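Local structure of GCN5-related N-acetyltransferase (Kribbella flavida, 4MY0) at residues Val21-Ala26 with Gly59-Ala64; Phe143-Ala148 with Val253-Ser258. The protein probably transfers the acetyl group of acetyl-CoA to an amino group of an acceptor, possibly an aminoglycoside. All blocks are in the same frame, centred on the assembly; numbering follows the deposited sequence.

Contact 1 of 2, residues Val21-Ala26 with Gly59-Ala64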
loop_
_atom_site.group_PDB
_atom_site.type_symbol
_atom_site.label_atom_id
_atom_site.label_comp_id
_atom_site.label_asym_id
_atom_site.label_seq_id
_atom_site.Cartn_x
_atom_site.Cartn_y
_atom_site.Cartn_z
ATOM N N VAL C 21 -38.343 1.650 2.201
ATOM C CA VAL C 21 -37.259 2.278 2.959
ATOM C C VAL C 21 -35.928 1.638 2.570
ATOM O O VAL C 21 -34.929 2.334 2.395
ATOM C CB VAL C 21 -37.482 2.167 4.473
ATOM C CG1 VAL C 21 -36.242 2.653 5.228
ATOM C CG2 VAL C 21 -38.720 2.975 4.883
ATOM N N LEU C 22 -35.926 0.312 2.408
ATOM C CA LEU C 22 -34.722 -0.397 1.969
ATOM C C LEU C 22 -34.194 0.075 0.610
ATOM O O LEU C 22 -32.976 0.122 0.416
ATOM C CB LEU C 22 -34.942 -1.909 1.944
ATOM C CG LEU C 22 -34.884 -2.567 3.318
ATOM C CD1 LEU C 22 -35.242 -4.035 3.212
ATOM C CD2 LEU C 22 -33.505 -2.392 3.926
ATOM N N ARG C 23 -35.095 0.411 -0.321
ATOM C CA ARG C 23 -34.670 0.982 -1.604
ATOM C C ARG C 23 -33.940 2.295 -1.383
ATOM O O ARG C 23 -32.868 2.518 -1.945
ATOM C CB ARG C 23 -35.854 1.230 -2.546
ATOM C CG ARG C 23 -35.412 1.712 -3.952
ATOM C CD ARG C 23 -36.365 2.738 -4.583
ATOM N NE ARG C 23 -37.749 2.271 -4.553
ATOM C CZ ARG C 23 -38.708 2.810 -3.805
ATOM N NH1 ARG C 23 -38.451 3.863 -3.040
ATOM N NH2 ARG C 23 -39.934 2.306 -3.837
ATOM N N VAL C 24 -34.523 3.172 -0.571
ATOM C CA VAL C 24 -33.900 4.462 -0.307
ATOM C C VAL C 24 -32.560 4.270 0.414
ATOM O O VAL C 24 -31.585 4.974 0.151
ATOM C CB VAL C 24 -34.820 5.376 0.524
ATOM C CG1 VAL C 24 -34.164 6.747 0.732
ATOM C CG2 VAL C 24 -36.158 5.531 -0.158
ATOM N N ARG C 25 -32.514 3.308 1.322
ATOM C CA ARG C 25 -31.284 3.035 2.044
ATOM C C ARG C 25 -30.196 2.525 1.096
ATOM O O ARG C 25 -29.054 2.960 1.185
ATOM C CB ARG C 25 -31.520 2.009 3.158
ATOM C CG ARG C 25 -30.288 1.778 4.013
ATOM C CD ARG C 25 -30.358 0.478 4.831
ATOM N NE ARG C 25 -29.105 0.294 5.558
ATOM C CZ ARG C 25 -27.976 -0.127 4.987
ATOM N NH1 ARG C 25 -26.876 -0.243 5.716
ATOM N NH2 ARG C 25 -27.944 -0.419 3.687
ATOM N N ALA C 26 -30.546 1.594 0.207
ATOM C CA ALA C 26 -29.565 1.062 -0.743
ATOM C C ALA C 26 -28.919 2.185 -1.572
ATOM O O ALA C 26 -27.726 2.142 -1.860
ATOM C CB ALA C 26 -30.204 0.025 -1.646
ATOM N N GLY C 59 -46.816 11.577 -2.450
ATOM C CA GLY C 59 -47.919 10.722 -2.847
ATOM C C GLY C 59 -47.886 9.523 -1.919
ATOM O O GLY C 59 -47.977 9.689 -0.698
ATOM N N ASP C 60 -47.730 8.325 -2.481
ATOM C CA ASP C 60 -47.512 7.132 -1.661
ATOM C C ASP C 60 -46.128 6.491 -1.874
ATOM O O ASP C 60 -45.914 5.326 -1.539
ATOM C CB ASP C 60 -48.642 6.107 -1.848
ATOM C CG ASP C 60 -48.927 5.807 -3.305
ATOM O OD1 ASP C 60 -48.154 5.033 -3.910
ATOM O OD2 ASP C 60 -49.929 6.336 -3.839
ATOM N N GLU C 61 -45.186 7.254 -2.419
ATOM C CA GLU C 61 -43.813 6.773 -2.537
ATOM C C GLU C 61 -42.964 7.257 -1.349
ATOM O O GLU C 61 -42.946 8.457 -1.040
ATOM C CB GLU C 61 -43.191 7.260 -3.846
ATOM C CG GLU C 61 -42.276 6.252 -4.510
ATOM C CD GLU C 61 -43.047 5.170 -5.257
ATOM O OE1 GLU C 61 -43.852 5.514 -6.152
ATOM O OE2 GLU C 61 -42.848 3.976 -4.947
ATOM N N VAL C 62 -42.269 6.332 -0.682
ATOM C CA VAL C 62 -41.364 6.699 0.414
ATOM C C VAL C 62 -40.136 7.383 -0.175
ATOM O O VAL C 62 -39.492 6.864 -1.068
ATOM C CB VAL C 62 -40.941 5.483 1.266
ATOM C CG1 VAL C 62 -39.826 5.877 2.238
ATOM C CG2 VAL C 62 -42.137 4.904 2.033
ATOM N N VAL C 63 -39.812 8.560 0.331
ATOM C CA VAL C 63 -38.758 9.381 -0.264
ATOM C C VAL C 63 -37.627 9.640 0.761
ATOM O O VAL C 63 -36.492 10.001 0.407
ATOM C CB VAL C 63 -39.447 10.663 -0.806
ATOM C CG1 VAL C 63 -38.609 11.891 -0.658
ATOM C CG2 VAL C 63 -39.929 10.436 -2.247
ATOM N N ALA C 64 -37.931 9.414 2.038
ATOM C CA ALA C 64 -36.950 9.630 3.113
ATOM C C ALA C 64 -37.354 8.874 4.377
ATOM O O ALA C 64 -38.537 8.567 4.581
ATOM C CB ALA C 64 -36.793 11.129 3.413
#

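Contact 2 of 2, residues Phe143-Ala148 with Val253-Ser258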
loop_
_atom_site.group_PDB
_atom_site.type_symbol
_atom_site.label_atom_id
_atom_site.label_comp_id
_atom_site.label_asym_id
_atom_site.label_seq_id
_atom_site.Cartn_x
_atom_site.Cartn_y
_atom_site.Cartn_z
ATOM N N PHE C 143 -8.059 2.309 20.140
ATOM C CA PHE C 143 -6.610 2.195 20.280
ATOM C C PHE C 143 -6.150 0.782 19.944
ATOM O O PHE C 143 -6.941 -0.162 20.017
ATOM C CB PHE C 143 -6.174 2.590 21.698
ATOM C CG PHE C 143 -6.399 4.052 22.003
ATOM C CD1 PHE C 143 -5.564 5.024 21.461
ATOM C CD2 PHE C 143 -7.456 4.454 22.804
ATOM C CE1 PHE C 143 -5.780 6.383 21.725
ATOM C CE2 PHE C 143 -7.675 5.811 23.080
ATOM C CZ PHE C 143 -6.838 6.766 22.542
ATOM N N SER C 144 -4.885 0.631 19.556
ATOM C CA SER C 144 -4.386 -0.688 19.182
ATOM C C SER C 144 -3.188 -1.078 20.034
ATOM O O SER C 144 -2.208 -0.330 20.126
ATOM C CB SER C 144 -4.016 -0.720 17.691
ATOM O OG SER C 144 -5.101 -0.277 16.889
ATOM N N PHE C 145 -3.268 -2.257 20.646
ATOM C CA PHE C 145 -2.199 -2.749 21.504
ATOM C C PHE C 145 -1.581 -4.019 20.935
ATOM O O PHE C 145 -2.170 -4.673 20.057
ATOM C CB PHE C 145 -2.756 -3.035 22.904
ATOM C CG PHE C 145 -3.450 -1.849 23.527
ATOM C CD1 PHE C 145 -2.742 -0.947 24.300
ATOM C CD2 PHE C 145 -4.811 -1.625 23.319
ATOM C CE1 PHE C 145 -3.373 0.163 24.869
ATOM C CE2 PHE C 145 -5.460 -0.516 23.888
ATOM C CZ PHE C 145 -4.738 0.382 24.657
ATOM N N GLN C 146 -0.401 -4.376 21.429
ATOM C CA GLN C 146 0.207 -5.657 21.071
ATOM C C GLN C 146 -0.420 -6.740 21.947
ATOM O O GLN C 146 -0.445 -6.619 23.178
ATOM C CB GLN C 146 1.724 -5.625 21.282
ATOM C CG GLN C 146 2.402 -4.385 20.710
ATOM C CD GLN C 146 3.925 -4.403 20.896
ATOM O OE1 GLN C 146 4.533 -5.460 21.096
ATOM N NE2 GLN C 146 4.540 -3.226 20.829
ATOM N N ALA C 147 -0.940 -7.795 21.326
ATOM C CA ALA C 147 -1.571 -8.871 22.095
ATOM C C ALA C 147 -0.622 -9.533 23.103
ATOM O O ALA C 147 -1.031 -9.890 24.210
ATOM C CB ALA C 147 -2.181 -9.906 21.150
ATOM N N ALA C 148 0.644 -9.713 22.726
ATOM C CA ALA C 148 1.588 -10.420 23.610
ATOM C C ALA C 148 1.801 -9.639 24.905
ATOM O O ALA C 148 2.128 -10.204 25.947
ATOM C CB ALA C 148 2.933 -10.647 22.902
ATOM N N VAL C 253 -4.425 -6.263 19.228
ATOM C CA VAL C 253 -5.749 -6.108 19.813
ATOM C C VAL C 253 -6.213 -4.663 19.701
ATOM O O VAL C 253 -5.589 -3.771 20.273
ATOM C CB VAL C 253 -5.754 -6.464 21.303
ATOM C CG1 VAL C 253 -7.145 -6.184 21.892
ATOM C CG2 VAL C 253 -5.369 -7.929 21.509
ATOM N N HIS C 254 -7.303 -4.421 18.973
ATOM C CA HIS C 254 -7.866 -3.082 18.926
ATOM C C HIS C 254 -8.874 -2.965 20.078
ATOM O O HIS C 254 -9.551 -3.945 20.419
ATOM C CB HIS C 254 -8.567 -2.836 17.586
ATOM C CG HIS C 254 -7.700 -3.082 16.385
ATOM N ND1 HIS C 254 -6.573 -2.335 16.111
ATOM C CD2 HIS C 254 -7.815 -3.976 15.372
ATOM C CE1 HIS C 254 -6.024 -2.765 14.986
ATOM N NE2 HIS C 254 -6.755 -3.764 14.520
ATOM N N ALA C 255 -8.971 -1.793 20.697
ATOM C CA ALA C 255 -9.947 -1.635 21.774
ATOM C C ALA C 255 -10.672 -0.307 21.715
ATOM O O ALA C 255 -10.065 0.756 21.493
ATOM C CB ALA C 255 -9.296 -1.822 23.130
ATOM N N TYR C 256 -11.979 -0.378 21.915
ATOM C CA TYR C 256 -12.771 0.818 22.125
ATOM C C TYR C 256 -12.792 1.118 23.611
ATOM O O TYR C 256 -13.238 0.295 24.424
ATOM C CB TYR C 256 -14.183 0.628 21.574
ATOM C CG TYR C 256 -14.186 0.618 20.075
ATOM C CD1 TYR C 256 -14.134 1.812 19.362
ATOM C CD2 TYR C 256 -14.203 -0.581 19.359
ATOM C CE1 TYR C 256 -14.110 1.821 17.983
ATOM C CE2 TYR C 256 -14.190 -0.579 17.969
ATOM C CZ TYR C 256 -14.143 0.630 17.295
ATOM O OH TYR C 256 -14.124 0.665 15.919
ATOM N N LEU C 257 -12.276 2.295 23.957
ATOM C CA LEU C 257 -12.207 2.748 25.343
ATOM C C LEU C 257 -11.795 4.217 25.428
ATOM O O LEU C 257 -11.324 4.796 24.449
ATOM C CB LEU C 257 -11.232 1.886 26.148
ATOM C CG LEU C 257 -10.028 1.226 25.488
ATOM C CD1 LEU C 257 -8.901 2.205 25.288
ATOM C CD2 LEU C 257 -9.593 0.088 26.381
ATOM N N SER C 258 -11.967 4.814 26.601
ATOM C CA SER C 258 -11.523 6.189 26.821
ATOM C C SER C 258 -9.996 6.301 26.800
ATOM O O SER C 258 -9.300 5.333 27.113
ATOM C CB SER C 258 -12.067 6.689 28.155
ATOM O OG SER C 258 -11.241 7.709 28.687
#

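Contact 1 of 2, residues Val21-Ala26 with Gly59-Ala64
Arg23 reaches out from helix 18-26 to the start of strand 61-75, where Glu61 and Val62 receive its guanidinium. CB points at the strand, and CG is anti to the backbone N (chi1 -175°), which sends the chain off the helix; CB, CG and CD only span the gap. Bends at chi2 and chi3 turn the guanidinium toward the start of the strand. NH1 brings the edge of the guanidinium up to Val62 O, in plane but at 3.7 Å too long to count as a hydrogen bond. NH2 forms a salt bridge to Glu61 OE2 at 3.5 Å, a loose one, with guanidinium and carboxylate planes turned 72° apart, so the two groups do not lie flat together. The same NH2 also pairs with Asp20, three residues back on the helix, and that carboxylate is its stronger partner. Arg162 of a second subunit packs against Arg23.

Beneath this charged fringe the side-chain packing is carried by valines. Val62 CG1 lies 4.1 Å from Val21 CG2, the two side chains running obliquely past each other. Val24 straddles two carbonyls, CG2 3.7 Å from Val62 O and CG1 4.0 Å from Val63 O, with CG2 also 4.4 Å from Val62 CG1. Both Val63 and Ala64 sit across from Val56 of strand 53-58, the mark of a classic beta bulge. The axes of segments 21-26 and 61-64 cross at -39°, 8.1 Å apart at closest: the helix-on-sheet layer of the N-terminal GNAT domain, with the Val24 side chain about 7 Å from a bound coenzyme A analogue carrying an extra ribose phosphate.

Contact 2 of 2, residues Phe143-Ala148 with Val253-Ser258
Ser144 and His254 face the same side of an antiparallel strand pair, and with OG and CG each anti to its own carbonyl carbon (chi1 -53° and -55°) the hydroxyl and the imidazole meet. The pairing is that of strand 135-146 with strand 252-256 of the second GNAT domain. Ser144 and His254 form a non-hydrogen-bonded pair, and their side chains bridge it instead. Ser144 OG sits at the edge of the imidazole, in its plane, 2.6 Å from His254 ND1, a short hydrogen bond in which either group could be the donor. An alanine in place of His254 would remove the imidazole and would probably leave Ser144 OG without this mate and free to turn.

On either side of that pair the backbones are doubly bonded, Phe143 with Ala255 and Phe145 with Val253. Val253 O does double duty: besides the hydrogen bond from Phe145 N it takes a CA-H...O contact from Ser144, and it lies near the edge of the Phe145 ring.

The other face carries Phe143, Phe145, Val253 and Ala255, all buried. Phe145 CE2 lies 4.1 Å from Ala255 CB, which is at the ring's edge. Leu257, just past the strand, puts CD1 at the edge of the Phe143 ring, 3.6 Å from CD2; His264 makes an edge-to-face stack with that ring, and Arg279 of a third subunit packs on it. Where the first strand turns into helix 147-151, Ala147 CB rests 3.8 Å from Val253 CG2. Of the four backbone hydrogen bonds the straightest at the hydrogen is Phe145 N to Val253 O, 2.8 Å long with an angle of 178°.

In the fold
From the N terminus, the chain first builds helix 18-26, runs through helix 34-49 and strand 53-58, and closes contact 1 when strand 61-75 starts; that loop spans 32 residues. It goes on through the rest of the first GNAT domain to strand 135-146, where contact 2 opens. This one closes 104 residues later at strand 252-256. The two loops follow in series, neither nested nor crossed, with centres 39 Å apart and nearest atoms about 16 Å apart. Contact 1 fastens a helix to strands within the first domain, whereas contact 2 ties strand 135-146, which follows helix 126-131 in the chain, to strand 252-256 of the second.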